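Local coordinates for GH62 arabinofuranosidase (Podospora anserina, PDB 4N4B), which hydrolyses terminal non-reducing alpha-L-arabinofuranoside residues in alpha-L-arabinosides, and is probably involved in the breakdown of the plant polysaccharide xylan, at residues Pro23-Thr31 with Asn264-Asp275; Glu233-Phe243 with Thr280-Ile288. All coordinates share one frame; numbering follows the deposited sequence. Where two conformers were deposited one is given.

In the fold
Interactions 1 and 2 meet the same mixed sheet of the beta-propeller at its two edges. In interaction 1, strands 28-30 and 272-274 pair at one edge, partly exposed, through backbone hydrogen bonds, a cluster of tryptophans and amide side chains. Interaction 2 is more buried and lies at the other edge, where the chain leading into strand 286-288 is held against strands 228-235 and 241-248 of the neighbouring sheet. There the chemistry turns on charge, with a carboxylate, a guanidinium and serine hydroxyls close to calcium-bound His-285. The two contacts touch directly: Ala-267 and Phe-243 share a backbone hydrogen bond, and Arg-268 forms a salt bridge with Asp-238.

Interaction 1 (Pro23-Thr31 with Asn264-Asp275)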
loop_
_atom_site.group_PDB
_atom_site.type_symbol
_atom_site.label_atom_id
_atom_site.label_comp_id
_atom_site.label_asym_id
_atom_site.label_seq_id
_atom_site.Cartn_x
_atom_site.Cartn_y
_atom_site.Cartn_z
ATOM N N PRO A 23 2.843 -16.808 -11.706
ATOM C CA PRO A 23 1.755 -17.661 -12.205
ATOM C C PRO A 23 0.604 -16.794 -12.679
ATOM O O PRO A 23 0.378 -15.635 -12.210
ATOM C CB PRO A 23 1.481 -18.539 -10.964
ATOM C CG PRO A 23 1.688 -17.548 -9.811
ATOM C CD PRO A 23 2.851 -16.682 -10.240
ATOM N N THR A 24 -0.237 -17.343 -13.544
ATOM C CA THR A 24 -1.504 -16.743 -13.875
ATOM C C THR A 24 -2.637 -17.025 -12.830
ATOM O O THR A 24 -3.576 -16.219 -12.719
ATOM C CB THR A 24 -1.942 -17.124 -15.302
ATOM O OG1 THR A 24 -2.127 -18.526 -15.345
ATOM C CG2 THR A 24 -0.843 -16.792 -16.275
ATOM N N THR A 25 -2.524 -18.128 -12.045
ATOM C CA THR A 25 -3.438 -18.369 -10.863
ATOM C C THR A 25 -2.562 -18.355 -9.604
ATOM O O THR A 25 -1.394 -18.704 -9.545
ATOM C CB THR A 25 -4.207 -19.695 -10.944
ATOM O OG1 THR A 25 -3.391 -20.819 -10.495
ATOM C CG2 THR A 25 -4.896 -19.881 -12.271
ATOM N N TRP A 26 -3.209 -17.886 -8.533
ATOM C CA TRP A 26 -2.518 -17.625 -7.277
ATOM C C TRP A 26 -3.211 -18.370 -6.128
ATOM O O TRP A 26 -4.422 -18.439 -6.078
ATOM C CB TRP A 26 -2.613 -16.081 -6.956
ATOM C CG TRP A 26 -1.746 -15.272 -7.904
ATOM C CD1 TRP A 26 -1.972 -15.111 -9.231
ATOM C CD2 TRP A 26 -0.463 -14.739 -7.621
ATOM N NE1 TRP A 26 -0.926 -14.427 -9.781
ATOM C CE2 TRP A 26 0.020 -14.194 -8.853
ATOM C CE3 TRP A 26 0.320 -14.643 -6.482
ATOM C CZ2 TRP A 26 1.262 -13.583 -8.946
ATOM C CZ3 TRP A 26 1.523 -14.002 -6.564
ATOM C CH2 TRP A 26 2.027 -13.540 -7.832
ATOM N N GLN A 27 -2.374 -18.813 -5.197
ATOM C CA GLN A 27 -2.823 -19.482 -3.967
ATOM C C GLN A 27 -2.010 -19.005 -2.803
ATOM O O GLN A 27 -0.792 -18.816 -2.919
ATOM C CB GLN A 27 -2.711 -21.015 -4.078
ATOM C CG GLN A 27 -3.391 -21.655 -5.306
ATOM C CD GLN A 27 -4.902 -21.537 -5.386
ATOM O OE1 GLN A 27 -5.533 -21.551 -6.459
ATOM N NE2 GLN A 27 -5.478 -21.363 -4.260
ATOM N N TRP A 28 -2.661 -18.852 -1.646
ATOM C CA TRP A 28 -2.084 -18.277 -0.427
ATOM C C TRP A 28 -2.398 -19.024 0.829
ATOM O O TRP A 28 -3.461 -19.625 0.923
ATOM C CB TRP A 28 -2.575 -16.860 -0.279
ATOM C CG TRP A 28 -2.382 -15.924 -1.388
ATOM C CD1 TRP A 28 -3.288 -15.691 -2.371
ATOM C CD2 TRP A 28 -1.281 -15.034 -1.619
ATOM N NE1 TRP A 28 -2.792 -14.753 -3.264
ATOM C CE2 TRP A 28 -1.597 -14.283 -2.771
ATOM C CE3 TRP A 28 -0.078 -14.762 -0.915
ATOM C CZ2 TRP A 28 -0.714 -13.319 -3.262
ATOM C CZ3 TRP A 28 0.756 -13.777 -1.383
ATOM C CH2 TRP A 28 0.423 -13.109 -2.576
ATOM N N THR A 29 -1.521 -18.909 1.789
ATOM C CA THR A 29 -1.773 -19.307 3.180
ATOM C C THR A 29 -1.731 -18.036 4.025
ATOM O O THR A 29 -0.732 -17.255 3.941
ATOM C CB THR A 29 -0.632 -20.225 3.643
ATOM O OG1 THR A 29 -0.870 -21.517 3.049
ATOM C CG2 THR A 29 -0.577 -20.348 5.186
ATOM N N SER A 30 -2.714 -17.822 4.896
ATOM C CA SER A 30 -2.773 -16.660 5.810
ATOM C C SER A 30 -2.431 -16.990 7.278
ATOM O O SER A 30 -2.829 -18.070 7.768
ATOM C CB SER A 30 -4.168 -16.043 5.764
ATOM O OG SER A 30 -4.225 -14.902 6.572
ATOM N N THR A 31 -1.798 -16.051 7.915
ATOM C CA THR A 31 -1.711 -16.029 9.393
ATOM C C THR A 31 -3.064 -15.626 9.997
ATOM O O THR A 31 -3.986 -15.224 9.284
ATOM C CB THR A 31 -0.651 -15.005 9.865
ATOM O OG1 THR A 31 -1.114 -13.655 9.571
ATOM C CG2 THR A 31 0.704 -15.241 9.224
ATOM N N ASN A 264 -10.549 -15.856 -10.864
ATOM C CA ASN A 264 -9.126 -15.966 -10.915
ATOM C C ASN A 264 -8.483 -14.693 -10.357
ATOM O O ASN A 264 -8.064 -13.831 -11.084
ATOM C CB ASN A 264 -8.587 -16.150 -12.315
ATOM C CG ASN A 264 -7.113 -16.422 -12.313
ATOM O OD1 ASN A 264 -6.557 -17.112 -11.447
ATOM N ND2 ASN A 264 -6.450 -15.864 -13.267
ATOM N N PRO A 265 -8.521 -14.563 -9.018
ATOM C CA PRO A 265 -8.148 -13.342 -8.337
ATOM C C PRO A 265 -6.692 -13.359 -7.987
ATOM O O PRO A 265 -6.053 -14.352 -7.845
ATOM C CB PRO A 265 -8.974 -13.337 -7.074
ATOM C CG PRO A 265 -9.130 -14.791 -6.748
ATOM C CD PRO A 265 -9.222 -15.492 -8.071
ATOM N N TRP A 266 -6.133 -12.168 -7.810
ATOM C CA TRP A 266 -4.827 -12.110 -7.164
ATOM C C TRP A 266 -4.836 -12.594 -5.702
ATOM O O TRP A 266 -4.133 -13.525 -5.372
ATOM C CB TRP A 266 -4.108 -10.743 -7.327
ATOM C CG TRP A 266 -2.626 -10.814 -7.006
ATOM C CD1 TRP A 266 -1.664 -11.311 -7.831
ATOM C CD2 TRP A 266 -1.922 -10.373 -5.833
ATOM N NE1 TRP A 266 -0.445 -11.245 -7.271
ATOM C CE2 TRP A 266 -0.548 -10.689 -6.014
ATOM C CE3 TRP A 266 -2.306 -9.840 -4.611
ATOM C CZ2 TRP A 266 0.387 -10.452 -5.060
ATOM C CZ3 TRP A 266 -1.395 -9.567 -3.668
ATOM C CH2 TRP A 266 -0.032 -9.840 -3.878
ATOM N N ALA A 267 -5.747 -12.015 -4.932
ATOM C CA ALA A 267 -5.971 -12.479 -3.535
ATOM C C ALA A 267 -7.405 -12.142 -3.173
ATOM O O ALA A 267 -7.889 -11.029 -3.366
ATOM C CB ALA A 267 -5.006 -11.831 -2.541
ATOM N N ARG A 268 -8.110 -13.187 -2.654
ATOM C CA ARG A 268 -9.527 -13.089 -2.367
ATOM C C ARG A 268 -9.834 -14.242 -1.413
ATOM O O ARG A 268 -9.090 -15.172 -1.307
ATOM C CB ARG A 268 -10.354 -13.157 -3.677
ATOM C CG ARG A 268 -11.835 -12.967 -3.542
ATOM C CD ARG A 268 -12.559 -12.640 -4.905
ATOM N NE ARG A 268 -13.987 -12.480 -4.688
ATOM C CZ ARG A 268 -14.837 -13.531 -4.700
ATOM N NH1 ARG A 268 -14.472 -14.711 -5.068
ATOM N NH2 ARG A 268 -16.058 -13.323 -4.285
ATOM N N SER A 269 -11.031 -14.190 -0.832
ATOM C CA SER A 269 -11.455 -15.280 0.055
ATOM C C SER A 269 -11.334 -16.640 -0.595
ATOM O O SER A 269 -11.081 -17.634 0.083
ATOM C CB SER A 269 -12.865 -15.123 0.528
ATOM O OG SER A 269 -13.776 -15.101 -0.518
ATOM N N ASN A 270 -11.540 -16.758 -1.892
ATOM C CA ASN A 270 -11.497 -18.021 -2.558
ATOM C C ASN A 270 -10.139 -18.593 -2.898
ATOM O O ASN A 270 -10.054 -19.727 -3.399
ATOM C CB ASN A 270 -12.443 -18.079 -3.762
ATOM C CG ASN A 270 -12.089 -17.063 -4.818
ATOM O OD1 ASN A 270 -11.676 -15.941 -4.543
ATOM N ND2 ASN A 270 -12.320 -17.422 -6.067
ATOM N N ASN A 271 -9.064 -17.848 -2.642
ATOM C CA ASN A 271 -7.724 -18.415 -2.845
ATOM C C ASN A 271 -6.781 -18.217 -1.680
ATOM O O ASN A 271 -5.591 -18.364 -1.811
ATOM C CB ASN A 271 -7.094 -17.973 -4.185
ATOM C CG ASN A 271 -6.626 -16.502 -4.178
ATOM O OD1 ASN A 271 -7.011 -15.724 -3.267
ATOM N ND2 ASN A 271 -5.828 -16.117 -5.187
ATOM N N VAL A 272 -7.340 -17.963 -0.516
ATOM C CA VAL A 272 -6.588 -17.818 0.728
ATOM C C VAL A 272 -7.018 -18.859 1.756
ATOM O O VAL A 272 -8.145 -18.907 2.121
ATOM C CB VAL A 272 -6.749 -16.386 1.327
ATOM C CG1 VAL A 272 -6.029 -16.240 2.685
ATOM C CG2 VAL A 272 -6.231 -15.332 0.375
ATOM N N GLN A 273 -6.075 -19.693 2.169
ATOM C CA GLN A 273 -6.287 -20.717 3.165
ATOM C C GLN A 273 -5.792 -20.228 4.502
ATOM O O GLN A 273 -4.744 -19.758 4.591
ATOM C CB GLN A 273 -5.504 -21.961 2.762
ATOM C CG GLN A 273 -5.683 -23.161 3.695
ATOM C CD GLN A 273 -4.943 -24.374 3.174
ATOM O OE1 GLN A 273 -5.552 -25.276 2.707
ATOM N NE2 GLN A 273 -3.679 -24.364 3.232
ATOM N N PHE A 274 -6.607 -20.399 5.525
ATOM C CA PHE A 274 -6.226 -20.010 6.848
ATOM C C PHE A 274 -5.680 -21.170 7.633
ATOM O O PHE A 274 -6.213 -22.210 7.561
ATOM C CB PHE A 274 -7.421 -19.338 7.546
ATOM C CG PHE A 274 -7.754 -17.990 6.965
ATOM C CD1 PHE A 274 -8.448 -17.892 5.801
ATOM C CD2 PHE A 274 -7.279 -16.842 7.554
ATOM C CE1 PHE A 274 -8.702 -16.671 5.253
ATOM C CE2 PHE A 274 -7.528 -15.627 7.019
ATOM C CZ PHE A 274 -8.231 -15.529 5.867
ATOM N N ASP A 275 -4.562 -20.910 8.302
ATOM C CA ASP A 275 -3.870 -21.891 9.147
ATOM C C ASP A 275 -4.663 -22.197 10.427
ATOM O O ASP A 275 -4.764 -23.321 10.846
ATOM C CB ASP A 275 -2.408 -21.468 9.399
ATOM C CG ASP A 275 -1.381 -22.061 8.341
ATOM O OD1 ASP A 275 -1.732 -22.907 7.446
ATOM O OD2 ASP A 275 -0.207 -21.664 8.467
HETATM O O HOH W 1 -5.926 -16.892 -8.806
HETATM O O HOH W 2 -4.221 -18.787 10.007
#
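Trp-28, Thr-29 and Ser-30 pair in parallel with Val-272, Gln-273 and Phe-274. Gln-273 N donates to Trp-28 O (2.9 Å), and Gln-273 O accepts from Ser-30 N (2.8 Å). Beyond the strands, amide side chains continue the joint: Asn-264 ND2 reaches Thr-24 O at 2.9 Å, and Asn-271 ND2 reaches Trp-26 O, also 2.9 Å, from above the carbonyl plane. Asparagine suits this place, since the amide of Asn-271 also serves its own loop, ND2 giving to Trp-266 O and OD1 taking Arg-268 N. In the propeller, strand 28-30 comes from the N-terminal end to join strand 326-332 near the C-terminus, a Velcro-like closure of the ring that strand 272-274 extends. The aromatic contacts centre on Trp-266, which swings its indole toward the other segment with CG anti to the backbone N (chi1 -164°). Its NE1 lies over one face of Trp-26 (3.3 Å from CZ2), while the edge of Trp-28 meets its face in a T-shaped pair, planes 70° apart. Trp-28 NE1 is held in plane by Trp-266 O at 2.8 Å. An alanine in place of Trp-26 would likely open a gap between Trp-266 and Pro-23, which cover opposite faces of the indole. Small Ser-30 fits over the Phe-274 ring, CB 3.9 Å from its centroid.

Interaction 2 (Glu233-Phe243 with Thr280-Ile288); sequences EAIGTDGHRWF and TKSISHGEI. With CA (calcium ion), chain B.
Arg-241 and Ser-282 lie with their CA atoms 4.4 Å apart, and Ile-283 N donates to Arg-241 O at 3.0 Å from above the carbonyl plane, while a water bridges that oxygen to Lys-281 O. Serine suits its place at Ser-282 because its short hydroxyl acts as a substitute carbonyl: OG accepts from Arg-241 N at 2.9 Å, nearly straight (165°). Beside it, Lys-281 CB sits squarely over the centre of the His-240 ring. Glu-233, extended with CG anti to the backbone N (chi1 -174°), carries its carboxylate across to the other segment. OE2 is gripped from opposite faces of its plane, by Ser-284 OG at 2.6 Å and by Arg-241 NH1 at 2.8 Å, the latter a salt bridge, and OE1 takes His-285 N at 2.9 Å. The chain turns a corner at His-285, whose NE2 binds the calcium ion at 2.2 Å together with five waters. The edge of the Phe-243 ring abuts the Ser-284 to His-285 backbone, an apolar flank to this polar cluster. Arg-241 also pairs with Glu-216 of strand 216-222, and Ser-284 bonds to Gln-310 of strand 306-311, placing the contact between two adjacent sheets of the propeller.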
loop_
_atom_site.group_PDB
_atom_site.type_symbol
_atom_site.label_atom_id
_atom_site.label_comp_id
_atom_site.label_asym_id
_atom_site.label_seq_id
_atom_site.Cartn_x
_atom_site.Cartn_y
_atom_site.Cartn_z
ATOM N N GLU A 233 -7.007 -2.843 -5.305
ATOM C CA GLU A 233 -8.085 -3.396 -4.488
ATOM C C GLU A 233 -9.427 -3.088 -5.166
ATOM O O GLU A 233 -9.664 -1.983 -5.664
ATOM C CB GLU A 233 -7.975 -2.799 -3.102
ATOM C CG GLU A 233 -8.964 -3.428 -2.107
ATOM C CD GLU A 233 -8.876 -2.914 -0.706
ATOM O OE1 GLU A 233 -7.843 -2.310 -0.329
ATOM O OE2 GLU A 233 -9.875 -3.113 0.063
ATOM N N ALA A 234 -10.287 -4.089 -5.038
ATOM C CA ALA A 234 -11.638 -4.045 -5.564
ATOM C C ALA A 234 -12.652 -4.487 -4.507
ATOM O O ALA A 234 -12.280 -5.029 -3.454
ATOM C CB ALA A 234 -11.690 -4.939 -6.782
ATOM N N ILE A 235 -13.942 -4.208 -4.758
ATOM C CA ILE A 235 -15.067 -4.564 -3.871
ATOM C C ILE A 235 -15.865 -5.588 -4.636
ATOM O O ILE A 235 -16.420 -5.223 -5.689
ATOM C CB ILE A 235 -15.870 -3.373 -3.433
ATOM C CG1 ILE A 235 -15.015 -2.223 -2.846
ATOM C CG2 ILE A 235 -17.006 -3.817 -2.551
ATOM C CD1 ILE A 235 -15.798 -0.968 -2.421
ATOM N N GLY A 236 -15.961 -6.819 -4.198
ATOM C CA GLY A 236 -16.599 -7.883 -4.960
ATOM C C GLY A 236 -18.135 -7.795 -4.858
ATOM O O GLY A 236 -18.682 -7.036 -4.103
ATOM N N THR A 237 -18.733 -8.644 -5.700
ATOM C CA THR A 237 -20.212 -8.779 -5.667
ATOM C C THR A 237 -20.731 -9.172 -4.311
ATOM O O THR A 237 -21.824 -8.658 -3.903
ATOM C CB THR A 237 -20.635 -9.792 -6.724
ATOM O OG1 THR A 237 -19.867 -10.990 -6.562
ATOM C CG2 THR A 237 -20.241 -9.207 -7.991
ATOM N N ASP A 238 -19.955 -9.913 -3.519
ATOM C CA ASP A 238 -20.289 -10.214 -2.132
ATOM C C ASP A 238 -20.025 -9.110 -1.132
ATOM O O ASP A 238 -20.226 -9.309 0.064
ATOM C CB ASP A 238 -19.561 -11.470 -1.696
ATOM C CG ASP A 238 -17.997 -11.380 -1.818
ATOM O OD1 ASP A 238 -17.445 -10.301 -2.069
ATOM O OD2 ASP A 238 -17.409 -12.454 -1.604
ATOM N N GLY A 239 -19.461 -7.976 -1.589
ATOM C CA GLY A 239 -19.216 -6.890 -0.693
ATOM C C GLY A 239 -17.824 -6.902 -0.085
ATOM O O GLY A 239 -17.495 -5.940 0.597
ATOM N N HIS A 240 -17.100 -7.956 -0.269
ATOM C CA HIS A 240 -15.765 -8.062 0.408
ATOM C C HIS A 240 -14.660 -7.650 -0.516
ATOM O O HIS A 240 -14.690 -7.701 -1.739
ATOM C CB HIS A 240 -15.540 -9.530 0.804
ATOM C CG HIS A 240 -16.499 -9.973 1.866
ATOM N ND1 HIS A 240 -17.445 -10.972 1.683
ATOM C CD2 HIS A 240 -16.686 -9.477 3.095
ATOM C CE1 HIS A 240 -18.133 -11.103 2.787
ATOM N NE2 HIS A 240 -17.741 -10.187 3.638
ATOM N N ARG A 241 -13.597 -7.121 0.108
ATOM C CA ARG A 241 -12.433 -6.607 -0.586
ATOM C C ARG A 241 -11.569 -7.742 -1.141
ATOM O O ARG A 241 -11.463 -8.832 -0.552
ATOM C CB ARG A 241 -11.613 -5.775 0.370
ATOM C CG ARG A 241 -12.330 -4.616 1.053
ATOM C CD ARG A 241 -13.044 -3.739 0.041
ATOM N NE ARG A 241 -13.623 -2.564 0.682
ATOM C CZ ARG A 241 -13.116 -1.338 0.672
ATOM N NH1 ARG A 241 -11.882 -1.122 0.196
ATOM N NH2 ARG A 241 -13.820 -0.349 1.246
ATOM N N TRP A 242 -10.952 -7.493 -2.281
ATOM C CA TRP A 242 -10.056 -8.408 -2.923
ATOM C C TRP A 242 -9.093 -7.644 -3.817
ATOM O O TRP A 242 -9.270 -6.441 -4.049
ATOM C CB TRP A 242 -10.818 -9.461 -3.725
ATOM C CG TRP A 242 -11.654 -9.006 -4.867
ATOM C CD1 TRP A 242 -12.745 -8.153 -4.794
ATOM C CD2 TRP A 242 -11.389 -9.221 -6.243
ATOM N NE1 TRP A 242 -13.250 -7.964 -6.074
ATOM C CE2 TRP A 242 -12.436 -8.618 -6.970
ATOM C CE3 TRP A 242 -10.433 -9.961 -6.940
ATOM C CZ2 TRP A 242 -12.499 -8.661 -8.359
ATOM C CZ3 TRP A 242 -10.545 -10.079 -8.318
ATOM C CH2 TRP A 242 -11.577 -9.412 -9.014
ATOM N N PHE A 243 -8.094 -8.332 -4.342
ATOM C CA PHE A 243 -7.064 -7.736 -5.200
ATOM C C PHE A 243 -7.128 -8.327 -6.619
ATOM O O PHE A 243 -7.158 -9.550 -6.828
ATOM C CB PHE A 243 -5.658 -7.937 -4.610
ATOM C CG PHE A 243 -5.369 -6.918 -3.563
ATOM C CD1 PHE A 243 -4.899 -5.636 -3.843
ATOM C CD2 PHE A 243 -5.650 -7.257 -2.241
ATOM C CE1 PHE A 243 -4.684 -4.729 -2.783
ATOM C CE2 PHE A 243 -5.438 -6.328 -1.256
ATOM C CZ PHE A 243 -5.016 -5.070 -1.542
ATOM N N THR A 280 -11.169 -13.344 8.539
ATOM C CA THR A 280 -11.586 -12.323 7.606
ATOM C C THR A 280 -12.031 -12.977 6.288
ATOM O O THR A 280 -11.534 -13.980 5.945
ATOM C CB THR A 280 -10.432 -11.279 7.394
ATOM O OG1 THR A 280 -10.900 -10.247 6.562
ATOM C CG2 THR A 280 -9.193 -11.903 6.770
ATOM N N LYS A 281 -12.957 -12.334 5.590
ATOM C CA LYS A 281 -13.306 -12.642 4.208
ATOM C C LYS A 281 -12.699 -11.579 3.291
ATOM O O LYS A 281 -12.253 -11.976 2.210
ATOM C CB LYS A 281 -14.815 -12.729 3.973
ATOM C CG LYS A 281 -15.331 -13.993 4.556
ATOM C CD LYS A 281 -16.850 -14.155 4.248
ATOM C CE LYS A 281 -17.418 -15.354 5.002
ATOM N NZ LYS A 281 -18.799 -15.098 5.511
ATOM N N SER A 282 -12.643 -10.355 3.720
ATOM C CA SER A 282 -11.939 -9.279 2.925
ATOM C C SER A 282 -10.443 -9.567 2.982
ATOM O O SER A 282 -9.861 -9.786 4.036
ATOM C CB SER A 282 -12.256 -7.952 3.510
ATOM O OG SER A 282 -13.526 -7.487 3.013
ATOM N N ILE A 283 -9.779 -9.377 1.837
ATOM C CA ILE A 283 -8.297 -9.247 1.736
ATOM C C ILE A 283 -8.067 -7.869 1.206
ATOM O O ILE A 283 -8.430 -7.549 0.078
ATOM C CB ILE A 283 -7.714 -10.331 0.799
ATOM C CG1 ILE A 283 -8.211 -11.746 1.085
ATOM C CG2 ILE A 283 -6.206 -10.198 0.846
ATOM C CD1 ILE A 283 -7.791 -12.291 2.424
ATOM N N SER A 284 -7.636 -6.991 2.055
ATOM C CA SER A 284 -7.665 -5.556 1.760
ATOM C C SER A 284 -6.264 -4.924 1.950
ATOM O O SER A 284 -5.364 -5.554 2.388
ATOM C CB SER A 284 -8.766 -4.911 2.647
ATOM O OG SER A 284 -8.954 -3.546 2.456
ATOM N N HIS A 285 -6.195 -3.637 1.634
ATOM C CA HIS A 285 -5.009 -2.793 1.520
ATOM C C HIS A 285 -3.778 -3.367 2.220
ATOM O O HIS A 285 -3.697 -3.398 3.385
ATOM C CB HIS A 285 -5.320 -1.386 2.099
ATOM C CG HIS A 285 -4.387 -0.306 1.631
ATOM N ND1 HIS A 285 -4.781 0.986 1.404
ATOM C CD2 HIS A 285 -3.052 -0.323 1.442
ATOM C CE1 HIS A 285 -3.737 1.694 1.023
ATOM N NE2 HIS A 285 -2.676 0.918 1.020
ATOM N N GLY A 286 -2.785 -3.701 1.418
ATOM C CA GLY A 286 -1.544 -4.259 1.913
ATOM C C GLY A 286 -0.346 -3.963 1.022
ATOM O O GLY A 286 -0.394 -3.157 0.171
ATOM N N GLU A 287 0.717 -4.710 1.254
ATOM C CA GLU A 287 1.982 -4.528 0.516
ATOM C C GLU A 287 2.775 -5.812 0.556
ATOM O O GLU A 287 2.776 -6.507 1.556
ATOM C CB GLU A 287 2.830 -3.391 1.054
ATOM C CG GLU A 287 2.871 -2.100 0.219
ATOM C CD GLU A 287 3.911 -1.075 0.643
ATOM O OE1 GLU A 287 5.064 -1.546 0.983
ATOM O OE2 GLU A 287 3.583 0.123 0.720
ATOM N N ILE A 288 3.515 -6.086 -0.554
ATOM C CA ILE A 288 4.486 -7.179 -0.577
ATOM C C ILE A 288 5.714 -6.838 0.275
ATOM O O ILE A 288 6.237 -5.701 0.185
ATOM C CB ILE A 288 4.843 -7.485 -2.043
ATOM C CG1 ILE A 288 3.641 -7.983 -2.843
ATOM C CG2 ILE A 288 6.050 -8.483 -2.110
ATOM C CD1 ILE A 288 3.890 -8.325 -4.320
HETATM CA CA CA B . -0.592 1.362 0.419
HETATM O O HOH W 3 -12.315 -11.471 -0.475
HETATM O O HOH W 4 0.015 -0.554 1.290
HETATM O O HOH W 5 1.484 1.753 0.109
HETATM O O HOH W 6 -0.907 0.239 -1.316
HETATM O O HOH W 7 -0.327 2.238 2.429
HETATM O O HOH W 8 -1.206 3.079 -0.365
#